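Local coordinates for protein alkaline phosphatase D (Bacillus subtilis, PDB 2YEQ) that hydrolyses phosphate esters, acting as a phosphodiesterase and releasing phosphate and an alcohol from monoesters, with iron and calcium in its active site, at residues N184-Y189 against Y243-L248; N388-V391 against S397-I400; A139-D144 against D455-P460; A335-G340 against E501-R506. All blocks are in the same frame, centred on the assembly; numbering follows the deposited sequence.

Contact 1: residues N184-Y189 against Y243-L248; sequences NRHAQY and YEHMPL. With EDO (1,2-ethanediol), chain B.
H186 sets its CB squarely over the ring of H245, 3.5 Å from the ring centroid and 8° off the normal, a CH-pi contact on one imidazole face. The imidazole of H186 continues past that face, so the two rings, tilted by 26°, hardly overlap and their centroids stand 5.0 Å apart. Beside them, ND1 of H186 approaches CB of H245 at 3.7 Å. No hydrogen bond joins the two segments; a methylene against a ring does the work. H245 can offer its face because CG stands beside the backbone N (chi1 -68°) and ND1 bonds to the carbonyl of A241, one turn back in the same helix, which helps fix the ring's rotation. Further out, H186 also touches A241 and Y242 as well as I153. Two polar links flank the histidines, E244 with R183 in a salt bridge and the carbonyl of H245 with R190. At the other end N184 ND2 donates to O2 of an ethanediol molecule at 3.0 Å. The contact thus joins helix 179-190 to helix 228-245, with A187 against R28 of strand 23-28 and M246 against V206 of strand 203-206.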
loop_
_atom_site.group_PDB
_atom_site.type_symbol
_atom_site.label_atom_id
_atom_site.label_comp_id
_atom_site.label_asym_id
_atom_site.label_seq_id
_atom_site.Cartn_x
_atom_site.Cartn_y
_atom_site.Cartn_z
ATOM N N ASN A 184 -5.849 -13.654 -12.763
ATOM C CA ASN A 184 -4.827 -14.664 -12.627
ATOM C C ASN A 184 -3.559 -14.122 -11.971
ATOM O O ASN A 184 -2.884 -14.823 -11.198
ATOM C CB ASN A 184 -4.518 -15.337 -13.974
ATOM C CG ASN A 184 -5.674 -16.197 -14.474
ATOM O OD1 ASN A 184 -6.575 -16.531 -13.703
ATOM N ND2 ASN A 184 -5.670 -16.528 -15.773
ATOM N N ARG A 185 -3.219 -12.871 -12.263
ATOM C CA ARG A 185 -2.051 -12.278 -11.622
ATOM C C ARG A 185 -2.332 -12.073 -10.117
ATOM O O ARG A 185 -1.455 -12.355 -9.301
ATOM C CB ARG A 185 -1.695 -10.945 -12.265
ATOM C CG ARG A 185 -0.468 -10.273 -11.688
ATOM C CD ARG A 185 0.779 -11.071 -11.871
ATOM N NE ARG A 185 1.028 -11.597 -13.220
ATOM C CZ ARG A 185 1.736 -11.008 -14.178
ATOM N NH1 ARG A 185 2.257 -9.789 -13.997
ATOM N NH2 ARG A 185 1.929 -11.654 -15.344
ATOM N N HIS A 186 -3.508 -11.563 -9.759
ATOM C CA HIS A 186 -3.899 -11.478 -8.323
ATOM C C HIS A 186 -3.822 -12.850 -7.645
ATOM O O HIS A 186 -3.330 -12.968 -6.530
ATOM C CB HIS A 186 -5.282 -10.879 -8.083
ATOM C CG HIS A 186 -5.297 -9.378 -8.070
ATOM N ND1 HIS A 186 -5.315 -8.530 -6.990
ATOM C CD2 HIS A 186 -5.235 -8.579 -9.118
ATOM C CE1 HIS A 186 -5.319 -7.267 -7.426
ATOM N NE2 HIS A 186 -5.229 -7.278 -8.717
ATOM N N ALA A 187 -4.281 -13.890 -8.335
ATOM C CA ALA A 187 -4.202 -15.240 -7.809
ATOM C C ALA A 187 -2.761 -15.709 -7.627
ATOM O O ALA A 187 -2.464 -16.387 -6.634
ATOM C CB ALA A 187 -4.988 -16.207 -8.710
ATOM N N GLN A 188 -1.859 -15.364 -8.550
ATOM C CA GLN A 188 -0.464 -15.766 -8.411
ATOM C C GLN A 188 0.136 -15.206 -7.124
ATOM O O GLN A 188 0.797 -15.925 -6.388
ATOM C CB GLN A 188 0.400 -15.310 -9.583
ATOM C CG GLN A 188 1.876 -15.593 -9.375
ATOM C CD GLN A 188 2.738 -15.244 -10.570
ATOM O OE1 GLN A 188 2.570 -14.177 -11.174
ATOM N NE2 GLN A 188 3.686 -16.137 -10.912
ATOM N N TYR A 189 -0.055 -13.908 -6.910
ATOM C CA TYR A 189 0.488 -13.200 -5.740
ATOM C C TYR A 189 -0.149 -13.685 -4.445
ATOM O O TYR A 189 0.549 -13.975 -3.489
ATOM C CB TYR A 189 0.289 -11.663 -5.884
ATOM C CG TYR A 189 1.358 -10.986 -6.731
ATOM C CD1 TYR A 189 1.598 -11.386 -8.037
ATOM C CD2 TYR A 189 2.090 -9.915 -6.239
ATOM C CE1 TYR A 189 2.561 -10.769 -8.811
ATOM C CE2 TYR A 189 3.067 -9.295 -6.995
ATOM C CZ TYR A 189 3.278 -9.704 -8.300
ATOM O OH TYR A 189 4.260 -9.105 -9.056
ATOM N N TYR A 243 -10.983 -5.146 -6.818
ATOM C CA TYR A 243 -12.149 -5.315 -5.997
ATOM C C TYR A 243 -12.372 -6.800 -5.640
ATOM O O TYR A 243 -12.598 -7.122 -4.473
ATOM C CB TYR A 243 -13.425 -4.741 -6.650
ATOM C CG TYR A 243 -14.650 -5.064 -5.842
ATOM C CD1 TYR A 243 -14.995 -4.299 -4.724
ATOM C CD2 TYR A 243 -15.426 -6.191 -6.126
ATOM C CE1 TYR A 243 -16.090 -4.616 -3.949
ATOM C CE2 TYR A 243 -16.515 -6.516 -5.349
ATOM C CZ TYR A 243 -16.848 -5.725 -4.252
ATOM O OH TYR A 243 -17.946 -6.042 -3.473
ATOM N N GLU A 244 -12.359 -7.668 -6.653
ATOM C CA GLU A 244 -12.638 -9.095 -6.460
ATOM C C GLU A 244 -11.678 -9.697 -5.425
ATOM O O GLU A 244 -12.046 -10.622 -4.732
ATOM C CB GLU A 244 -12.562 -9.852 -7.796
ATOM C CG GLU A 244 -13.737 -9.502 -8.728
ATOM C CD GLU A 244 -13.601 -9.972 -10.152
ATOM O OE1 GLU A 244 -12.489 -10.375 -10.547
ATOM O OE2 GLU A 244 -14.634 -9.911 -10.891
ATOM N N HIS A 245 -10.455 -9.180 -5.329
ATOM C CA HIS A 245 -9.455 -9.778 -4.456
ATOM C C HIS A 245 -9.180 -9.024 -3.158
ATOM O O HIS A 245 -8.337 -9.439 -2.384
ATOM C CB HIS A 245 -8.158 -10.037 -5.219
ATOM C CG HIS A 245 -8.307 -11.099 -6.256
ATOM N ND1 HIS A 245 -8.853 -10.846 -7.494
ATOM C CD2 HIS A 245 -8.061 -12.430 -6.207
ATOM C CE1 HIS A 245 -8.920 -11.981 -8.171
ATOM N NE2 HIS A 245 -8.443 -12.952 -7.414
ATOM N N MET A 246 -9.907 -7.949 -2.901
ATOM C CA MET A 246 -9.627 -7.110 -1.729
ATOM C C MET A 246 -10.824 -6.982 -0.811
ATOM O O MET A 246 -11.970 -6.896 -1.270
ATOM C CB MET A 246 -9.189 -5.718 -2.179
ATOM C CG MET A 246 -7.842 -5.666 -2.830
ATOM S SD MET A 246 -6.515 -6.281 -1.757
ATOM C CE MET A 246 -5.074 -6.073 -2.732
ATOM N N PRO A 247 -10.574 -6.903 0.499
ATOM C CA PRO A 247 -11.665 -6.823 1.477
ATOM C C PRO A 247 -12.208 -5.399 1.611
ATOM O O PRO A 247 -11.988 -4.725 2.619
ATOM C CB PRO A 247 -11.002 -7.282 2.772
ATOM C CG PRO A 247 -9.617 -6.795 2.644
ATOM C CD PRO A 247 -9.266 -6.974 1.169
ATOM N N LEU A 248 -12.937 -4.977 0.586
ATOM C CA LEU A 248 -13.535 -3.647 0.484
ATOM C C LEU A 248 -15.037 -3.694 0.681
ATOM O O LEU A 248 -15.676 -4.707 0.437
ATOM C CB LEU A 248 -13.216 -3.082 -0.905
ATOM C CG LEU A 248 -11.723 -2.899 -1.220
ATOM C CD1 LEU A 248 -11.504 -2.449 -2.658
ATOM C CD2 LEU A 248 -11.039 -1.893 -0.280
HETATM C C1 EDO B . -5.379 -15.154 -18.680
HETATM O O1 EDO B . -5.976 -15.753 -19.846
HETATM C C2 EDO B . -3.850 -15.284 -18.673
HETATM O O2 EDO B . -3.347 -15.483 -17.345
#

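Contact 2: residues N388-V391 against S397-I400; sequences NLHV and SSKI
I400 lies across one face of the H390 ring, its CG1 3.7 Å from the centroid and displaced toward the rim, where NE2 is the nearest ring atom at 3.4 Å. As a directly paired couple H390 and I400 leave the sheet on the same face; with CG and CG1 each beside its backbone N (chi1 -73° and -69°), ring and aliphatic chain then cross at a slant. The extended end of I400 carries CD1 on to CB of N388, 4.1 Å away. A second partner meets the imidazole at its edge: the carbonyl O of S398 sits near the ring plane, 3.0 Å from CD2. OG of S398, folded between its backbone N and carbonyl carbon, comes within 3.3 Å of CB of H390, while its polar partners are the carbonyls of K395 and D392 in the intervening loop. Replacing H390 by alanine would probably leave CG1 of I400 without its ring face and the S398 carbonyl without the ring edge beside it, opening a gap beside I400. Along the backbone, V391 N donates to K399 O at 2.8 Å, almost in line with the carbonyl. V391 then places CG1 and CG2 around that oxygen, and CG2 packs on CB of S398 at 3.7 Å. H390 and I400 form an antiparallel non-hydrogen-bonded pair near the turn of a beta hairpin made by strands 384-390 and 400-406 in the seven-stranded mixed sheet.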
loop_
_atom_site.group_PDB
_atom_site.type_symbol
_atom_site.label_atom_id
_atom_site.label_comp_id
_atom_site.label_asym_id
_atom_site.label_seq_id
_atom_site.Cartn_x
_atom_site.Cartn_y
_atom_site.Cartn_z
ATOM N N ASN A 388 11.230 15.126 8.624
ATOM C CA ASN A 388 10.449 16.186 9.233
ATOM C C ASN A 388 9.705 16.956 8.126
ATOM O O ASN A 388 10.292 17.284 7.093
ATOM C CB ASN A 388 11.394 17.159 9.983
ATOM C CG ASN A 388 12.021 16.523 11.233
ATOM O OD1 ASN A 388 13.225 16.677 11.516
ATOM N ND2 ASN A 388 11.203 15.786 11.964
ATOM N N LEU A 389 8.438 17.249 8.354
ATOM C CA LEU A 389 7.644 18.075 7.439
ATOM C C LEU A 389 7.525 19.499 7.990
ATOM O O LEU A 389 6.885 19.711 9.029
ATOM C CB LEU A 389 6.238 17.488 7.269
ATOM C CG LEU A 389 6.209 16.070 6.655
ATOM C CD1 LEU A 389 4.760 15.594 6.528
ATOM C CD2 LEU A 389 6.935 16.032 5.307
ATOM N N HIS A 390 8.128 20.450 7.275
ATOM C CA HIS A 390 8.124 21.872 7.660
ATOM C C HIS A 390 7.068 22.675 6.897
ATOM O O HIS A 390 6.802 22.398 5.721
ATOM C CB HIS A 390 9.506 22.452 7.382
ATOM C CG HIS A 390 10.552 21.996 8.340
ATOM N ND1 HIS A 390 11.285 20.842 8.151
ATOM C CD2 HIS A 390 11.016 22.554 9.482
ATOM C CE1 HIS A 390 12.152 20.711 9.137
ATOM N NE2 HIS A 390 12.004 21.732 9.962
ATOM N N VAL A 391 6.477 23.686 7.532
ATOM C CA VAL A 391 5.430 24.481 6.857
ATOM C C VAL A 391 5.945 25.213 5.614
ATOM O O VAL A 391 5.160 25.548 4.736
ATOM C CB VAL A 391 4.705 25.473 7.784
ATOM C CG1 VAL A 391 3.942 24.705 8.845
ATOM C CG2 VAL A 391 5.681 26.524 8.403
ATOM N N SER A 397 14.201 26.224 9.512
ATOM C CA SER A 397 13.796 27.049 10.632
ATOM C C SER A 397 12.277 27.159 10.763
ATOM O O SER A 397 11.780 27.582 11.797
ATOM C CB SER A 397 14.420 28.445 10.504
ATOM O OG SER A 397 13.937 29.136 9.362
ATOM N N SER A 398 11.515 26.815 9.722
ATOM C CA SER A 398 10.059 26.971 9.796
ATOM C C SER A 398 9.457 25.914 10.735
ATOM O O SER A 398 10.074 24.919 11.070
ATOM C CB SER A 398 9.391 26.862 8.410
ATOM O OG SER A 398 9.884 25.721 7.724
ATOM N N LYS A 399 8.232 26.156 11.143
ATOM C CA LYS A 399 7.538 25.287 12.047
ATOM C C LYS A 399 7.315 23.860 11.459
ATOM O O LYS A 399 6.924 23.685 10.295
ATOM C CB LYS A 399 6.196 25.921 12.372
ATOM C CG LYS A 399 5.480 25.243 13.518
ATOM C CD LYS A 399 3.985 25.284 13.344
ATOM C CE LYS A 399 3.294 24.390 14.374
ATOM N NZ LYS A 399 1.966 24.918 14.766
ATOM N N ILE A 400 7.557 22.853 12.289
ATOM C CA ILE A 400 7.310 21.460 11.918
ATOM C C ILE A 400 5.840 21.133 12.133
ATOM O O ILE A 400 5.317 21.259 13.242
ATOM C CB ILE A 400 8.214 20.522 12.678
ATOM C CG1 ILE A 400 9.647 20.709 12.191
ATOM C CG2 ILE A 400 7.765 19.036 12.500
ATOM C CD1 ILE A 400 10.684 19.931 12.971
#

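Contact 3: residues A139-D144 against D455-P460; sequences AKEKLD and DYRVMP. With EDO (1,2-ethanediol), chain C.
A single carboxylate oxygen, OE2 of E141, receives two nitrogens of R457, where the guanidinium might have been spread over both oxygens. NE approaches at 2.9 Å and NH2 at 3.1 Å from OE2, a side-on salt bridge in which the oxygen lies in the guanidinium plane. The carboxylate is turned almost perpendicular to that plane, at 80°, so the two bonds are not equivalent on the acceptor side. NE uses the syn lone pair of OE2 and is fairly straight, with an angle of 156° at the hydrogen; NH2 comes from above the carboxylate plane and is more bent. The side chains reach for each other from opposite directions across a CA to CA distance of 10.8 Å between E141 and R457. Bends in both help to place the charged ends, at chi2 (-87°) in E141 and at chi2 and chi3 in R457. OE2 has a further partner in the hydroxyl of Y442, and OE1 forms a salt bridge with R444, so two arginines gather round this buried carboxylate and probably keep it ionised. R444 also pairs with D455, and NH1 of R457 bonds to T471, which probably helps hold the far side of the guanidinium. Nearby, O2 of an ethanediol molecule donates to O of L143 at 2.7 Å. E141 belongs to the link between helix 133-138 and strand 145-148, the return leg of a beta-alpha-beta crossover from strand 117-122. The salt bridge ties that crossover to strand 451-459, past strand 440-448, in the ten-stranded mixed sheet.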
loop_
_atom_site.group_PDB
_atom_site.type_symbol
_atom_site.label_atom_id
_atom_site.label_comp_id
_atom_site.label_asym_id
_atom_site.label_seq_id
_atom_site.Cartn_x
_atom_site.Cartn_y
_atom_site.Cartn_z
ATOM N N ALA A 139 3.089 -11.452 10.158
ATOM C CA ALA A 139 1.990 -12.265 10.698
ATOM C C ALA A 139 2.202 -12.589 12.190
ATOM O O ALA A 139 1.272 -12.976 12.859
ATOM C CB ALA A 139 1.831 -13.555 9.895
ATOM N N LYS A 140 3.428 -12.451 12.677
ATOM C CA LYS A 140 3.737 -12.680 14.105
ATOM C C LYS A 140 3.669 -11.398 14.954
ATOM O O LYS A 140 3.851 -11.459 16.174
ATOM C CB LYS A 140 5.118 -13.316 14.226
ATOM C CG LYS A 140 5.207 -14.704 13.574
ATOM C CD LYS A 140 6.642 -15.131 13.397
ATOM C CE LYS A 140 6.806 -16.654 13.355
ATOM N NZ LYS A 140 8.092 -17.035 12.685
ATOM N N GLU A 141 3.397 -10.249 14.322
ATOM C CA GLU A 141 3.347 -8.974 15.032
ATOM C C GLU A 141 2.023 -8.866 15.742
ATOM O O GLU A 141 1.046 -9.486 15.342
ATOM C CB GLU A 141 3.479 -7.755 14.073
ATOM C CG GLU A 141 4.772 -7.680 13.246
ATOM C CD GLU A 141 5.924 -6.979 13.954
ATOM O OE1 GLU A 141 5.809 -6.656 15.161
ATOM O OE2 GLU A 141 6.955 -6.753 13.299
ATOM N N LYS A 142 1.971 -8.044 16.786
ATOM C CA LYS A 142 0.713 -7.769 17.453
ATOM C C LYS A 142 0.179 -6.450 16.947
ATOM O O LYS A 142 0.580 -5.408 17.425
ATOM C CB LYS A 142 0.895 -7.717 18.977
ATOM C CG LYS A 142 0.909 -9.096 19.636
ATOM C CD LYS A 142 2.306 -9.526 20.084
ATOM C CE LYS A 142 2.625 -10.993 19.714
ATOM N NZ LYS A 142 1.884 -11.985 20.553
ATOM N N LEU A 143 -0.741 -6.495 15.989
ATOM C CA LEU A 143 -1.216 -5.276 15.328
ATOM C C LEU A 143 -2.707 -5.182 15.424
ATOM O O LEU A 143 -3.393 -6.209 15.446
ATOM C CB LEU A 143 -0.815 -5.301 13.844
ATOM C CG LEU A 143 0.624 -5.634 13.502
ATOM C CD1 LEU A 143 0.745 -5.808 11.973
ATOM C CD2 LEU A 143 1.586 -4.558 14.054
ATOM N N ASP A 144 -3.210 -3.954 15.452
ATOM C CA ASP A 144 -4.627 -3.676 15.336
ATOM C C ASP A 144 -5.098 -3.687 13.862
ATOM O O ASP A 144 -6.239 -4.024 13.585
ATOM C CB ASP A 144 -4.946 -2.315 15.936
ATOM C CG ASP A 144 -4.636 -2.243 17.451
ATOM O OD1 ASP A 144 -5.271 -3.009 18.205
ATOM O OD2 ASP A 144 -3.783 -1.416 17.859
ATOM N N ASP A 455 8.890 2.090 13.725
ATOM C CA ASP A 455 9.973 1.126 13.633
ATOM C C ASP A 455 10.121 0.587 12.212
ATOM O O ASP A 455 9.147 0.080 11.645
ATOM C CB ASP A 455 9.671 -0.073 14.552
ATOM C CG ASP A 455 9.521 0.322 16.043
ATOM O OD1 ASP A 455 10.197 1.266 16.495
ATOM O OD2 ASP A 455 8.720 -0.325 16.758
ATOM N N TYR A 456 11.333 0.638 11.666
ATOM C CA TYR A 456 11.616 0.112 10.347
ATOM C C TYR A 456 12.096 -1.318 10.482
ATOM O O TYR A 456 13.191 -1.581 10.975
ATOM C CB TYR A 456 12.639 0.982 9.619
ATOM C CG TYR A 456 12.054 2.335 9.238
ATOM C CD1 TYR A 456 11.940 3.374 10.187
ATOM C CD2 TYR A 456 11.586 2.576 7.951
ATOM C CE1 TYR A 456 11.375 4.619 9.837
ATOM C CE2 TYR A 456 11.032 3.813 7.594
ATOM C CZ TYR A 456 10.921 4.823 8.533
ATOM O OH TYR A 456 10.369 6.042 8.157
ATOM N N ARG A 457 11.254 -2.245 10.040
ATOM C CA ARG A 457 11.486 -3.672 10.233
ATOM C C ARG A 457 12.006 -4.277 8.954
ATOM O O ARG A 457 11.253 -4.390 7.985
ATOM C CB ARG A 457 10.172 -4.343 10.630
ATOM C CG ARG A 457 9.414 -3.651 11.743
ATOM C CD ARG A 457 9.958 -4.071 13.130
ATOM N NE ARG A 457 9.532 -5.418 13.484
ATOM C CZ ARG A 457 10.269 -6.342 14.109
ATOM N NH1 ARG A 457 11.514 -6.105 14.494
ATOM N NH2 ARG A 457 9.737 -7.524 14.367
ATOM N N VAL A 458 13.276 -4.668 8.933
ATOM C CA VAL A 458 13.924 -5.056 7.694
ATOM C C VAL A 458 14.714 -6.368 7.761
ATOM O O VAL A 458 14.948 -6.924 8.846
ATOM C CB VAL A 458 14.839 -3.899 7.205
ATOM C CG1 VAL A 458 14.054 -2.593 7.168
ATOM C CG2 VAL A 458 16.068 -3.759 8.105
ATOM N N MET A 459 15.087 -6.869 6.588
ATOM C CA MET A 459 15.787 -8.132 6.425
ATOM C C MET A 459 16.980 -7.929 5.520
ATOM O O MET A 459 16.935 -7.084 4.630
ATOM C CB MET A 459 14.867 -9.183 5.780
ATOM C CG MET A 459 13.589 -9.453 6.526
ATOM S SD MET A 459 12.372 -10.400 5.563
ATOM C CE MET A 459 12.084 -9.254 4.183
ATOM N N PRO A 460 18.043 -8.725 5.699
ATOM C CA PRO A 460 19.194 -8.601 4.831
ATOM C C PRO A 460 18.966 -9.052 3.373
ATOM O O PRO A 460 19.700 -8.605 2.495
ATOM C CB PRO A 460 20.234 -9.513 5.495
ATOM C CG PRO A 460 19.444 -10.433 6.356
ATOM C CD PRO A 460 18.324 -9.616 6.842
HETATM C C1 EDO C . -6.168 -9.199 14.966
HETATM O O1 EDO C . -6.927 -9.538 13.814
HETATM C C2 EDO C . -6.074 -7.692 15.095
HETATM O O2 EDO C . -5.615 -7.418 16.423
#

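Contact 4: residues A335-G340 against E501-R506; sequences AKWNFG and EVEEDR. With EDO (1,2-ethanediol), chain M; PO4 (phosphate ion), chain D.
E503 meets both aromatic rings of 335-340, W337 and F339; just before it, the backbone N of V502 bonds to OD2 of D505, which probably helps hold the chain as it leads into helix 504-520. With CG anti to the backbone N (chi1 -176°) and a bend at chi2, E503 lays its CG on CZ of F339 at 3.6 Å and carries the carboxylate obliquely to the six-membered ring of W337, where OE2 is 3.5 Å from CH2. F339 in turn stands its CZ 3.4 Å above the centre of the indole, so the glutamate packs on two rings already braced against each other. OE1 forms a salt bridge with R420. Next, E504 N donates to O1 of an ethanediol at 2.9 Å, and the diol also lies over one face of F339. This start of the C-terminal helix reaches the metal centre of the calcineurin-like phosphatase fold, since R506 touches the iron ligand H382 and its side chain is about 5 Å from calcium. R506 grips OE2 of E503 side-on, with NE at 3.1 Å and NH2 at 2.8 Å from OE2, which lies in the guanidinium plane. An alanine in place of E503 is likely to leave R506 and R420 without this shared carboxylate and the R506 guanidinium freer to turn. From another edge of that group, NH1 donates to O1 of a bound phosphate at 2.8 Å.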
loop_
_atom_site.group_PDB
_atom_site.type_symbol
_atom_site.label_atom_id
_atom_site.label_comp_id
_atom_site.label_asym_id
_atom_site.label_seq_id
_atom_site.Cartn_x
_atom_site.Cartn_y
_atom_site.Cartn_z
ATOM N N ALA A 335 7.610 14.591 0.909
ATOM C CA ALA A 335 8.569 15.631 1.270
ATOM C C ALA A 335 9.367 16.082 0.058
ATOM O O ALA A 335 9.385 15.400 -0.974
ATOM C CB ALA A 335 9.505 15.158 2.390
ATOM N N LYS A 336 10.028 17.238 0.192
ATOM C CA LYS A 336 11.020 17.687 -0.780
ATOM C C LYS A 336 12.103 16.634 -0.920
ATOM O O LYS A 336 12.614 16.107 0.077
ATOM C CB LYS A 336 11.624 19.042 -0.350
ATOM C CG LYS A 336 12.767 19.561 -1.206
ATOM C CD LYS A 336 13.363 20.881 -0.619
ATOM C CE LYS A 336 14.763 21.205 -1.152
ATOM N NZ LYS A 336 15.867 20.339 -0.644
ATOM N N TRP A 337 12.505 16.359 -2.159
ATOM C CA TRP A 337 13.399 15.254 -2.435
ATOM C C TRP A 337 14.262 15.570 -3.636
ATOM O O TRP A 337 14.113 14.986 -4.734
ATOM C CB TRP A 337 12.536 13.997 -2.647
ATOM C CG TRP A 337 13.206 12.659 -2.568
ATOM C CD1 TRP A 337 14.278 12.316 -1.833
ATOM C CD2 TRP A 337 12.762 11.456 -3.219
ATOM N NE1 TRP A 337 14.558 10.978 -1.994
ATOM C CE2 TRP A 337 13.635 10.431 -2.841
ATOM C CE3 TRP A 337 11.712 11.162 -4.096
ATOM C CZ2 TRP A 337 13.510 9.133 -3.313
ATOM C CZ3 TRP A 337 11.587 9.873 -4.568
ATOM C CH2 TRP A 337 12.470 8.871 -4.168
ATOM N N ASN A 338 15.190 16.500 -3.421
ATOM C CA ASN A 338 16.035 17.034 -4.492
ATOM C C ASN A 338 17.219 16.153 -4.774
ATOM O O ASN A 338 18.070 15.971 -3.907
ATOM C CB ASN A 338 16.507 18.449 -4.120
ATOM C CG ASN A 338 17.254 19.157 -5.248
ATOM O OD1 ASN A 338 17.419 18.637 -6.384
ATOM N ND2 ASN A 338 17.702 20.366 -4.945
ATOM N N PHE A 339 17.307 15.639 -6.003
ATOM C CA PHE A 339 18.425 14.794 -6.422
ATOM C C PHE A 339 19.582 15.581 -7.025
ATOM O O PHE A 339 20.625 15.004 -7.302
ATOM C CB PHE A 339 17.957 13.781 -7.475
ATOM C CG PHE A 339 16.803 12.938 -7.031
ATOM C CD1 PHE A 339 16.931 12.089 -5.935
ATOM C CD2 PHE A 339 15.603 12.963 -7.712
ATOM C CE1 PHE A 339 15.858 11.300 -5.512
ATOM C CE2 PHE A 339 14.532 12.164 -7.304
ATOM C CZ PHE A 339 14.658 11.345 -6.196
ATOM N N GLY A 340 19.381 16.878 -7.272
ATOM C CA GLY A 340 20.424 17.707 -7.878
ATOM C C GLY A 340 21.046 18.604 -6.823
ATOM O O GLY A 340 21.358 18.145 -5.727
ATOM N N GLU A 501 24.037 1.441 -6.239
ATOM C CA GLU A 501 22.741 1.859 -6.766
ATOM C C GLU A 501 22.521 3.368 -6.533
ATOM O O GLU A 501 23.088 3.949 -5.595
ATOM C CB GLU A 501 21.587 1.032 -6.139
ATOM C CG GLU A 501 20.995 -0.103 -7.048
ATOM C CD GLU A 501 19.461 -0.359 -6.857
ATOM O OE1 GLU A 501 18.688 0.575 -6.511
ATOM O OE2 GLU A 501 19.018 -1.511 -7.069
ATOM N N VAL A 502 21.719 3.996 -7.403
ATOM C CA VAL A 502 21.275 5.379 -7.224
ATOM C C VAL A 502 19.788 5.403 -7.515
ATOM O O VAL A 502 19.269 4.463 -8.095
ATOM C CB VAL A 502 22.011 6.357 -8.158
ATOM C CG1 VAL A 502 23.494 6.403 -7.814
ATOM C CG2 VAL A 502 21.807 5.962 -9.642
ATOM N N GLU A 503 19.090 6.452 -7.102
ATOM C CA GLU A 503 17.646 6.502 -7.305
ATOM C C GLU A 503 17.233 6.274 -8.781
ATOM O O GLU A 503 16.247 5.576 -9.038
ATOM C CB GLU A 503 17.075 7.820 -6.799
ATOM C CG GLU A 503 15.559 7.931 -6.886
ATOM C CD GLU A 503 14.821 6.909 -6.030
ATOM O OE1 GLU A 503 15.369 6.525 -4.978
ATOM O OE2 GLU A 503 13.685 6.507 -6.414
ATOM N N GLU A 504 17.997 6.849 -9.726
ATOM C CA GLU A 504 17.700 6.735 -11.169
ATOM C C GLU A 504 17.581 5.256 -11.629
ATOM O O GLU A 504 16.926 4.964 -12.632
ATOM C CB GLU A 504 18.751 7.494 -12.008
ATOM C CG GLU A 504 18.382 7.726 -13.510
ATOM C CD GLU A 504 17.277 8.790 -13.747
ATOM O OE1 GLU A 504 17.104 9.709 -12.921
ATOM O OE2 GLU A 504 16.584 8.709 -14.784
ATOM N N ASP A 505 18.187 4.325 -10.899
ATOM C CA ASP A 505 18.094 2.901 -11.279
ATOM C C ASP A 505 16.670 2.352 -11.317
ATOM O O ASP A 505 16.345 1.541 -12.181
ATOM C CB ASP A 505 18.971 2.037 -10.396
ATOM C CG ASP A 505 20.449 2.312 -10.611
ATOM O OD1 ASP A 505 20.862 2.640 -11.741
ATOM O OD2 ASP A 505 21.217 2.217 -9.645
ATOM N N ARG A 506 15.813 2.825 -10.424
ATOM C CA ARG A 506 14.423 2.406 -10.425
ATOM C C ARG A 506 13.713 2.834 -11.748
ATOM O O ARG A 506 13.059 2.009 -12.380
ATOM C CB ARG A 506 13.707 2.935 -9.177
ATOM C CG ARG A 506 12.273 2.442 -9.001
ATOM C CD ARG A 506 11.732 2.757 -7.628
ATOM N NE ARG A 506 11.795 4.190 -7.325
ATOM C CZ ARG A 506 10.792 5.055 -7.409
ATOM N NH1 ARG A 506 9.557 4.680 -7.770
ATOM N NH2 ARG A 506 11.016 6.329 -7.101
HETATM C C1 EDO M . 18.139 10.198 -9.529
HETATM O O1 EDO M . 19.281 9.380 -9.232
HETATM C C2 EDO M . 18.571 11.532 -10.142
HETATM O O2 EDO M . 18.874 11.351 -11.529
HETATM P P PO4 D . 7.329 1.454 -8.497
HETATM O O1 PO4 D . 8.573 2.213 -8.777
HETATM O O2 PO4 D . 6.065 2.015 -9.076
HETATM O O3 PO4 D . 7.528 -0.040 -8.652
HETATM O O4 PO4 D . 6.948 1.657 -7.000
#

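Overall arrangement
From the N terminus, 139-144 opens contact 3 in the crossover leading to strand 145-148. Contact 1 follows and closes within it, returning from 184-189 to 243-248 and joining two helices. Segment 335-340 then opens contact 4, and contact 2 closes a short hairpin loop between 388-391 and 397-400, nested inside both contacts 3 and 4. Contact 3 closes at 455-460, on a strand of the ten-stranded sheet, before contact 4 closes at the start of the C-terminal helix, so these two cross. Contacts 2 and 4 touch, CD2 of L389 packing 4.0 Å from CB of A335, whereas contact 1 lies across the chain's centre from both, about 40 Å from contact 2 between centres.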